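Local structure of transcription regulator (Lactobacillus plantarum WCFS1, 3CLK) at residues 24-29 against 238-243; 90-95 against 103-108. The protein probably regulates transcription as a dimer of the LacI/GalR type, its periplasmic binding protein-like domain sensing a small effector that alters DNA binding. All coordinates share one frame; numbering follows the deposited sequence.

Overall arrangement
Both contacts lie in the lobe built on the parallel sheet that contains strand 11-15, and their centres are about 12 Å apart. Contact 2 pairs two neighbouring strands of that sheet; contact 1 sets two helices, 22-34 and 240-256, against each other on one of its faces. They meet where Ile-26 CG2 packs 3.5 Å from Leu-94 CD1. Near the passage to the second lobe, Gln-238 OE1 lies 2.8 Å from Ser-107 OG in a probable hydrogen bond, so two connecting segments are joined side by side. In LacI/GalR relatives the effector binds in the cleft between the lobes, which these connections probably adjoin.

Contact 1 (24-29 against 238-243)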
ATOM      1  N   GLN B  24      -0.990  -6.863   1.383  1.00 38.03           N
ATOM      2  CA  GLN B  24      -2.445  -6.815   1.236  1.00 38.52           C
ATOM      3  C   GLN B  24      -2.914  -7.870   0.244  1.00 35.73           C
ATOM      4  O   GLN B  24      -3.938  -8.518   0.458  1.00 33.91           O
ATOM      5  CB  GLN B  24      -2.916  -5.443   0.738  1.00 41.70           C
ATOM      6  CG  GLN B  24      -4.377  -5.462   0.289  1.00 47.36           C
ATOM      7  CD  GLN B  24      -4.801  -4.203  -0.435  1.00 51.30           C
ATOM      8  OE1 GLN B  24      -4.871  -3.123   0.158  1.00 53.52           O
ATOM      9  NE2 GLN B  24      -5.089  -4.333  -1.728  1.00 51.16           N
ATOM     10  N   GLN B  25      -2.166  -8.020  -0.847  1.00 34.54           N
ATOM     11  CA  GLN B  25      -2.499  -8.997  -1.874  1.00 33.58           C
ATOM     12  C   GLN B  25      -2.454 -10.407  -1.296  1.00 31.47           C
ATOM     13  O   GLN B  25      -3.292 -11.243  -1.620  1.00 30.83           O
ATOM     14  CB  GLN B  25      -1.528  -8.885  -3.053  1.00 37.26           C
ATOM     15  CG  GLN B  25      -1.691  -7.597  -3.847  1.00 42.44           C
ATOM     16  CD  GLN B  25      -3.134  -7.359  -4.261  1.00 44.11           C
ATOM     17  OE1 GLN B  25      -3.722  -8.159  -4.992  1.00 46.21           O
ATOM     18  NE2 GLN B  25      -3.714  -6.259  -3.789  1.00 46.27           N
ATOM     19  N   ILE B  26      -1.474 -10.671  -0.440  1.00 29.47           N
ATOM     20  CA  ILE B  26      -1.373 -11.984   0.181  1.00 28.11           C
ATOM     21  C   ILE B  26      -2.508 -12.125   1.193  1.00 29.11           C
ATOM     22  O   ILE B  26      -3.169 -13.161   1.258  1.00 29.13           O
ATOM     23  CB  ILE B  26      -0.032 -12.174   0.920  1.00 25.29           C
ATOM     24  CG1 ILE B  26       1.134 -11.933  -0.039  1.00 22.29           C
ATOM     25  CG2 ILE B  26       0.039 -13.586   1.496  1.00 20.70           C
ATOM     26  CD1 ILE B  26       2.495 -12.083   0.601  1.00 22.98           C
ATOM     27  N   LEU B  27      -2.736 -11.071   1.972  1.00 29.91           N
ATOM     28  CA  LEU B  27      -3.785 -11.074   2.988  1.00 31.46           C
ATOM     29  C   LEU B  27      -5.174 -11.285   2.389  1.00 32.54           C
ATOM     30  O   LEU B  27      -6.015 -11.946   2.993  1.00 33.40           O
ATOM     31  CB  LEU B  27      -3.758  -9.765   3.790  1.00 31.90           C
ATOM     32  CG  LEU B  27      -2.555  -9.534   4.718  1.00 33.60           C
ATOM     33  CD1 LEU B  27      -2.609  -8.126   5.293  1.00 32.96           C
ATOM     34  CD2 LEU B  27      -2.550 -10.564   5.833  1.00 32.87           C
ATOM     35  N   ASP B  28      -5.421 -10.728   1.208  1.00 33.06           N
ATOM     36  CA  ASP B  28      -6.721 -10.911   0.574  1.00 33.88           C
ATOM     37  C   ASP B  28      -6.907 -12.388   0.261  1.00 33.07           C
ATOM     38  O   ASP B  28      -7.988 -12.940   0.461  1.00 33.17           O
ATOM     39  CB  ASP B  28      -6.838 -10.095  -0.716  1.00 34.52           C
ATOM     40  CG  ASP B  28      -6.923  -8.602  -0.461  1.00 35.65           C
ATOM     41  OD1 ASP B  28      -7.527  -8.196   0.555  1.00 37.56           O
ATOM     42  OD2 ASP B  28      -6.399  -7.830  -1.288  1.00 37.62           O
ATOM     43  N   GLY B  29      -5.843 -13.025  -0.223  1.00 31.43           N
ATOM     44  CA  GLY B  29      -5.909 -14.436  -0.549  1.00 32.40           C
ATOM     45  C   GLY B  29      -6.129 -15.279   0.695  1.00 33.04           C
ATOM     46  O   GLY B  29      -6.887 -16.249   0.671  1.00 32.36           O
ATOM     47  N   GLN B 238       4.130 -11.462  -9.408  1.00 21.03           N
ATOM     48  CA  GLN B 238       4.098 -12.601  -8.500  1.00 22.25           C
ATOM     49  C   GLN B 238       2.637 -12.811  -8.157  1.00 21.85           C
ATOM     50  O   GLN B 238       1.872 -11.848  -8.061  1.00 20.64           O
ATOM     51  CB  GLN B 238       4.873 -12.304  -7.207  1.00 21.05           C
ATOM     52  CG  GLN B 238       6.338 -11.968  -7.398  1.00 22.49           C
ATOM     53  CD  GLN B 238       7.108 -12.013  -6.085  1.00 22.31           C
ATOM     54  OE1 GLN B 238       7.189 -13.056  -5.444  1.00 25.56           O
ATOM     55  NE2 GLN B 238       7.667 -10.879  -5.680  1.00 19.57           N
ATOM     56  N   ASP B 239       2.245 -14.064  -7.966  1.00 22.36           N
ATOM     57  CA  ASP B 239       0.865 -14.353  -7.628  1.00 23.59           C
ATOM     58  C   ASP B 239       0.717 -14.378  -6.115  1.00 24.22           C
ATOM     59  O   ASP B 239       0.521 -15.441  -5.524  1.00 24.73           O
ATOM     60  CB  ASP B 239       0.439 -15.698  -8.214  1.00 25.51           C
ATOM     61  CG  ASP B 239      -1.065 -15.888  -8.191  1.00 25.82           C
ATOM     62  OD1 ASP B 239      -1.738 -15.226  -7.379  1.00 24.58           O
ATOM     63  OD2 ASP B 239      -1.576 -16.704  -8.982  1.00 31.27           O
ATOM     64  N   PHE B 240       0.811 -13.198  -5.498  1.00 22.80           N
ATOM     65  CA  PHE B 240       0.698 -13.060  -4.047  1.00 22.11           C
ATOM     66  C   PHE B 240      -0.609 -13.648  -3.523  1.00 22.83           C
ATOM     67  O   PHE B 240      -0.636 -14.307  -2.480  1.00 20.67           O
ATOM     68  CB  PHE B 240       0.770 -11.580  -3.646  1.00 19.60           C
ATOM     69  CG  PHE B 240       2.057 -10.898  -4.039  1.00 20.50           C
ATOM     70  CD1 PHE B 240       3.274 -11.314  -3.508  1.00 18.77           C
ATOM     71  CD2 PHE B 240       2.047  -9.822  -4.926  1.00 18.59           C
ATOM     72  CE1 PHE B 240       4.473 -10.662  -3.852  1.00 19.41           C
ATOM     73  CE2 PHE B 240       3.236  -9.167  -5.275  1.00 18.96           C
ATOM     74  CZ  PHE B 240       4.445  -9.585  -4.739  1.00 18.39           C
ATOM     75  N   PHE B 241      -1.695 -13.395  -4.243  1.00 23.17           N
ATOM     76  CA  PHE B 241      -3.000 -13.891  -3.836  1.00 24.13           C
ATOM     77  C   PHE B 241      -2.929 -15.401  -3.625  1.00 23.73           C
ATOM     78  O   PHE B 241      -3.322 -15.913  -2.574  1.00 23.60           O
ATOM     79  CB  PHE B 241      -4.045 -13.579  -4.906  1.00 25.60           C
ATOM     80  CG  PHE B 241      -5.461 -13.814  -4.456  1.00 28.63           C
ATOM     81  CD1 PHE B 241      -6.164 -12.817  -3.787  1.00 29.21           C
ATOM     82  CD2 PHE B 241      -6.089 -15.034  -4.693  1.00 28.09           C
ATOM     83  CE1 PHE B 241      -7.478 -13.029  -3.363  1.00 30.30           C
ATOM     84  CE2 PHE B 241      -7.402 -15.257  -4.272  1.00 31.04           C
ATOM     85  CZ  PHE B 241      -8.097 -14.249  -3.606  1.00 29.39           C
ATOM     86  N   GLN B 242      -2.419 -16.104  -4.629  1.00 22.61           N
ATOM     87  CA  GLN B 242      -2.302 -17.546  -4.564  1.00 24.58           C
ATOM     88  C   GLN B 242      -1.420 -17.991  -3.401  1.00 23.56           C
ATOM     89  O   GLN B 242      -1.675 -19.027  -2.792  1.00 22.71           O
ATOM     90  CB  GLN B 242      -1.746 -18.092  -5.878  1.00 27.28           C
ATOM     91  CG  GLN B 242      -1.725 -19.617  -5.942  1.00 31.32           C
ATOM     92  CD  GLN B 242      -3.087 -20.225  -5.639  1.00 35.23           C
ATOM     93  OE1 GLN B 242      -4.104 -19.823  -6.214  1.00 36.94           O
ATOM     94  NE2 GLN B 242      -3.114 -21.202  -4.737  1.00 35.91           N
HETATM   95  N   MSE B 243      -0.383 -17.220  -3.098  1.00 21.98           N
HETATM   96  CA  MSE B 243       0.484 -17.566  -1.983  1.00 23.11           C
HETATM   97  C   MSE B 243      -0.369 -17.630  -0.730  1.00 22.32           C
HETATM   98  O   MSE B 243      -0.233 -18.544   0.083  1.00 23.47           O
HETATM   99  CB  MSE B 243       1.570 -16.513  -1.791  1.00 24.74           C
HETATM  100  CG  MSE B 243       2.563 -16.454  -2.919  1.00 25.37           C
HETATM  101 SE   MSE B 243       3.989 -15.235  -2.497  1.00 30.47          SE
HETATM  102  CE  MSE B 243       4.658 -14.937  -4.295  1.00 25.94           C
TER
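Phe-240 CB touches both Gln-25 CB and Ile-26 CG1, 3.6 Å from each, at the tight and largely buried side of the contact. The base of the Phe-240 side chain makes the closest approach; the near ring atoms CD1 and CD2 are at longer range, and the far end of the ring leads away from helix 22-34, with Gln-238 CB over one face. The CG1 branch of Ile-26 does the touching, crossing the Phe-240 side chain obliquely, while beyond the contact the isoleucine reaches Leu-72 of strand 68-72. Close approach of the backbones depends on Gly-29, whose CA comes within 4.4 Å of Phe-241 CA. This meeting of helices 22-34 and 240-256 is part of the three-layer α/β lobe of a periplasmic binding protein-like fold, and Asp-239 N-caps the second helix: its OD1 accepts from Gln-242 N at 3.0 Å, from above the carboxylate plane. On the more open side lies Phe-241. With CG anti to its backbone N (chi1 -169°), its ring swings back over helix 22-34 and receives Gly-29 CA on one face, a CH-pi contact 3.6 Å from the centroid. Asp-28 CB brushes Phe-241 CE1 more loosely, at 4.0 Å, and the same aspartate packs on Tyr-45 of the second subunit.

Contact 2 (90-95 against 103-108); sequences PYCFLS and PFISSD
The Tyr-91 and Pro-103 side chains cross at about a right angle, Pro-103 CG meeting the tyrosine ring obliquely, 3.6 Å from Tyr-91 CE1, and the tyrosine hydroxyl end lying beside Pro-103 CD. The Phe-93 ring has Pro-103 O at its edge, near the ring plane; Phe-98 meets it edge-to-face and Arg-102 makes a cation-pi contact with it. Phe-104 touches Phe-93 through the CB atoms, and its own ring leads away. Strands 91-94 and 104-106 run parallel, at 23° to each other, as adjacent members of the lobe's parallel sheet. Phe-93 is bonded on both sides of its bridge to Phe-104: its N donates to Pro-103 O at 3.1 Å, and its O accepts from Ile-105 N at 2.8 Å. Ser-95 N then reaches Ile-105 O, also at 2.8 Å. On the other face, toward helices 22-34 and 240-256, Leu-94 and Ile-105 lie side by side and point the same way, Leu-94 CD2 3.8 Å from Ile-105 CB. Placing CG1 anti to the carbonyl carbon (chi1 -64°) also brings that branch of Ile-105 to Cys-92 SG, at 3.7 Å. With its aromatic face and its aliphatic face both largely buried, the pair is held by a short ladder of backbone bonds, and those bonds satisfy polar groups that would otherwise be costly to bury.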
ATOM      1  N   PRO B  90       1.412 -24.998  13.875  1.00 27.87           N
ATOM      2  CA  PRO B  90       1.637 -25.142  12.435  1.00 26.84           C
ATOM      3  C   PRO B  90       2.000 -23.775  11.853  1.00 24.68           C
ATOM      4  O   PRO B  90       1.344 -22.778  12.150  1.00 23.57           O
ATOM      5  CB  PRO B  90       0.286 -25.640  11.926  1.00 27.63           C
ATOM      6  CG  PRO B  90      -0.242 -26.425  13.084  1.00 26.86           C
ATOM      7  CD  PRO B  90       0.095 -25.535  14.257  1.00 29.14           C
ATOM      8  N   TYR B  91       3.041 -23.715  11.034  1.00 25.23           N
ATOM      9  CA  TYR B  91       3.426 -22.435  10.453  1.00 26.23           C
ATOM     10  C   TYR B  91       3.993 -22.605   9.051  1.00 26.14           C
ATOM     11  O   TYR B  91       4.439 -23.690   8.676  1.00 26.37           O
ATOM     12  CB  TYR B  91       4.454 -21.735  11.354  1.00 26.04           C
ATOM     13  CG  TYR B  91       5.832 -22.350  11.291  1.00 28.40           C
ATOM     14  CD1 TYR B  91       6.761 -21.925  10.342  1.00 28.69           C
ATOM     15  CD2 TYR B  91       6.191 -23.399  12.140  1.00 29.91           C
ATOM     16  CE1 TYR B  91       8.011 -22.529  10.230  1.00 28.84           C
ATOM     17  CE2 TYR B  91       7.444 -24.017  12.036  1.00 28.19           C
ATOM     18  CZ  TYR B  91       8.344 -23.572  11.077  1.00 30.32           C
ATOM     19  OH  TYR B  91       9.580 -24.168  10.957  1.00 30.19           O
ATOM     20  N   CYS B  92       3.968 -21.517   8.284  1.00 24.15           N
ATOM     21  CA  CYS B  92       4.480 -21.511   6.922  1.00 22.30           C
ATOM     22  C   CYS B  92       4.832 -20.077   6.542  1.00 21.78           C
ATOM     23  O   CYS B  92       4.093 -19.144   6.863  1.00 17.72           O
ATOM     24  CB  CYS B  92       3.426 -22.058   5.955  1.00 21.81           C
ATOM     25  SG  CYS B  92       4.017 -22.345   4.255  1.00 25.61           S
ATOM     26  N   PHE B  93       5.973 -19.909   5.880  1.00 20.98           N
ATOM     27  CA  PHE B  93       6.410 -18.589   5.434  1.00 24.16           C
ATOM     28  C   PHE B  93       5.851 -18.318   4.036  1.00 23.59           C
ATOM     29  O   PHE B  93       5.781 -19.227   3.205  1.00 24.85           O
ATOM     30  CB  PHE B  93       7.941 -18.512   5.387  1.00 23.98           C
ATOM     31  CG  PHE B  93       8.590 -18.411   6.742  1.00 26.91           C
ATOM     32  CD1 PHE B  93       8.706 -19.530   7.562  1.00 25.90           C
ATOM     33  CD2 PHE B  93       9.089 -17.193   7.197  1.00 25.07           C
ATOM     34  CE1 PHE B  93       9.315 -19.433   8.821  1.00 28.15           C
ATOM     35  CE2 PHE B  93       9.697 -17.083   8.449  1.00 26.08           C
ATOM     36  CZ  PHE B  93       9.811 -18.202   9.264  1.00 28.59           C
ATOM     37  N   LEU B  94       5.452 -17.075   3.788  1.00 19.90           N
ATOM     38  CA  LEU B  94       4.917 -16.685   2.486  1.00 20.97           C
ATOM     39  C   LEU B  94       5.767 -15.578   1.851  1.00 22.30           C
ATOM     40  O   LEU B  94       6.254 -14.676   2.547  1.00 20.28           O
ATOM     41  CB  LEU B  94       3.468 -16.187   2.612  1.00 19.73           C
ATOM     42  CG  LEU B  94       2.418 -17.130   3.210  1.00 21.69           C
ATOM     43  CD1 LEU B  94       1.045 -16.467   3.193  1.00 20.04           C
ATOM     44  CD2 LEU B  94       2.390 -18.426   2.417  1.00 19.87           C
ATOM     45  N   SER B  95       5.941 -15.669   0.533  1.00 20.83           N
ATOM     46  CA  SER B  95       6.694 -14.695  -0.253  1.00 23.29           C
ATOM     47  C   SER B  95       8.191 -14.633   0.053  1.00 24.97           C
ATOM     48  O   SER B  95       8.844 -13.624  -0.229  1.00 23.82           O
ATOM     49  CB  SER B  95       6.074 -13.309  -0.071  1.00 21.28           C
ATOM     50  OG  SER B  95       6.269 -12.527  -1.232  1.00 28.34           O
ATOM     51  N   PRO B 103       9.442 -24.644   6.107  1.00 27.38           N
ATOM     52  CA  PRO B 103       8.326 -24.619   5.157  1.00 27.51           C
ATOM     53  C   PRO B 103       8.061 -23.218   4.611  1.00 26.12           C
ATOM     54  O   PRO B 103       8.016 -22.245   5.362  1.00 24.45           O
ATOM     55  CB  PRO B 103       7.156 -25.147   5.983  1.00 25.50           C
ATOM     56  CG  PRO B 103       7.490 -24.658   7.364  1.00 26.81           C
ATOM     57  CD  PRO B 103       8.967 -24.945   7.469  1.00 26.78           C
ATOM     58  N   PHE B 104       7.896 -23.114   3.300  1.00 25.31           N
ATOM     59  CA  PHE B 104       7.627 -21.819   2.696  1.00 26.73           C
ATOM     60  C   PHE B 104       6.883 -21.946   1.377  1.00 26.66           C
ATOM     61  O   PHE B 104       6.895 -22.992   0.738  1.00 26.26           O
ATOM     62  CB  PHE B 104       8.931 -21.038   2.490  1.00 26.81           C
ATOM     63  CG  PHE B 104       9.799 -21.556   1.368  1.00 30.46           C
ATOM     64  CD1 PHE B 104       9.446 -21.346   0.036  1.00 30.50           C
ATOM     65  CD2 PHE B 104      10.987 -22.225   1.649  1.00 30.54           C
ATOM     66  CE1 PHE B 104      10.260 -21.791  -0.997  1.00 31.09           C
ATOM     67  CE2 PHE B 104      11.813 -22.676   0.622  1.00 31.79           C
ATOM     68  CZ  PHE B 104      11.451 -22.460  -0.704  1.00 32.38           C
ATOM     69  N   ILE B 105       6.217 -20.865   1.003  1.00 25.40           N
ATOM     70  CA  ILE B 105       5.483 -20.777  -0.246  1.00 25.02           C
ATOM     71  C   ILE B 105       5.850 -19.411  -0.805  1.00 24.92           C
ATOM     72  O   ILE B 105       5.603 -18.384  -0.160  1.00 23.41           O
ATOM     73  CB  ILE B 105       3.974 -20.816  -0.019  1.00 25.09           C
ATOM     74  CG1 ILE B 105       3.577 -22.169   0.579  1.00 25.63           C
ATOM     75  CG2 ILE B 105       3.248 -20.543  -1.333  1.00 23.16           C
ATOM     76  CD1 ILE B 105       2.129 -22.223   1.042  1.00 25.69           C
ATOM     77  N   SER B 106       6.453 -19.397  -1.988  1.00 23.65           N
ATOM     78  CA  SER B 106       6.858 -18.146  -2.613  1.00 23.74           C
ATOM     79  C   SER B 106       7.184 -18.371  -4.075  1.00 24.22           C
ATOM     80  O   SER B 106       6.951 -19.456  -4.614  1.00 23.58           O
ATOM     81  CB  SER B 106       8.096 -17.586  -1.914  1.00 24.60           C
ATOM     82  OG  SER B 106       9.205 -18.446  -2.102  1.00 27.68           O
ATOM     83  N   SER B 107       7.720 -17.332  -4.710  1.00 22.32           N
ATOM     84  CA  SER B 107       8.109 -17.406  -6.110  1.00 21.26           C
ATOM     85  C   SER B 107       9.528 -17.932  -6.171  1.00 23.30           C
ATOM     86  O   SER B 107      10.238 -17.950  -5.158  1.00 24.13           O
ATOM     87  CB  SER B 107       8.077 -16.017  -6.762  1.00 20.19           C
ATOM     88  OG  SER B 107       6.766 -15.478  -6.798  1.00 19.05           O
ATOM     89  N   ASP B 108       9.940 -18.365  -7.357  1.00 22.71           N
ATOM     90  CA  ASP B 108      11.298 -18.843  -7.552  1.00 21.02           C
ATOM     91  C   ASP B 108      12.070 -17.559  -7.832  1.00 22.15           C
ATOM     92  O   ASP B 108      12.067 -17.056  -8.958  1.00 20.66           O
ATOM     93  CB  ASP B 108      11.364 -19.766  -8.764  1.00 22.24           C
ATOM     94  CG  ASP B 108      12.744 -20.335  -8.978  1.00 24.00           C
ATOM     95  OD1 ASP B 108      13.735 -19.602  -8.773  1.00 27.23           O
ATOM     96  OD2 ASP B 108      12.837 -21.511  -9.363  1.00 27.64           O
TER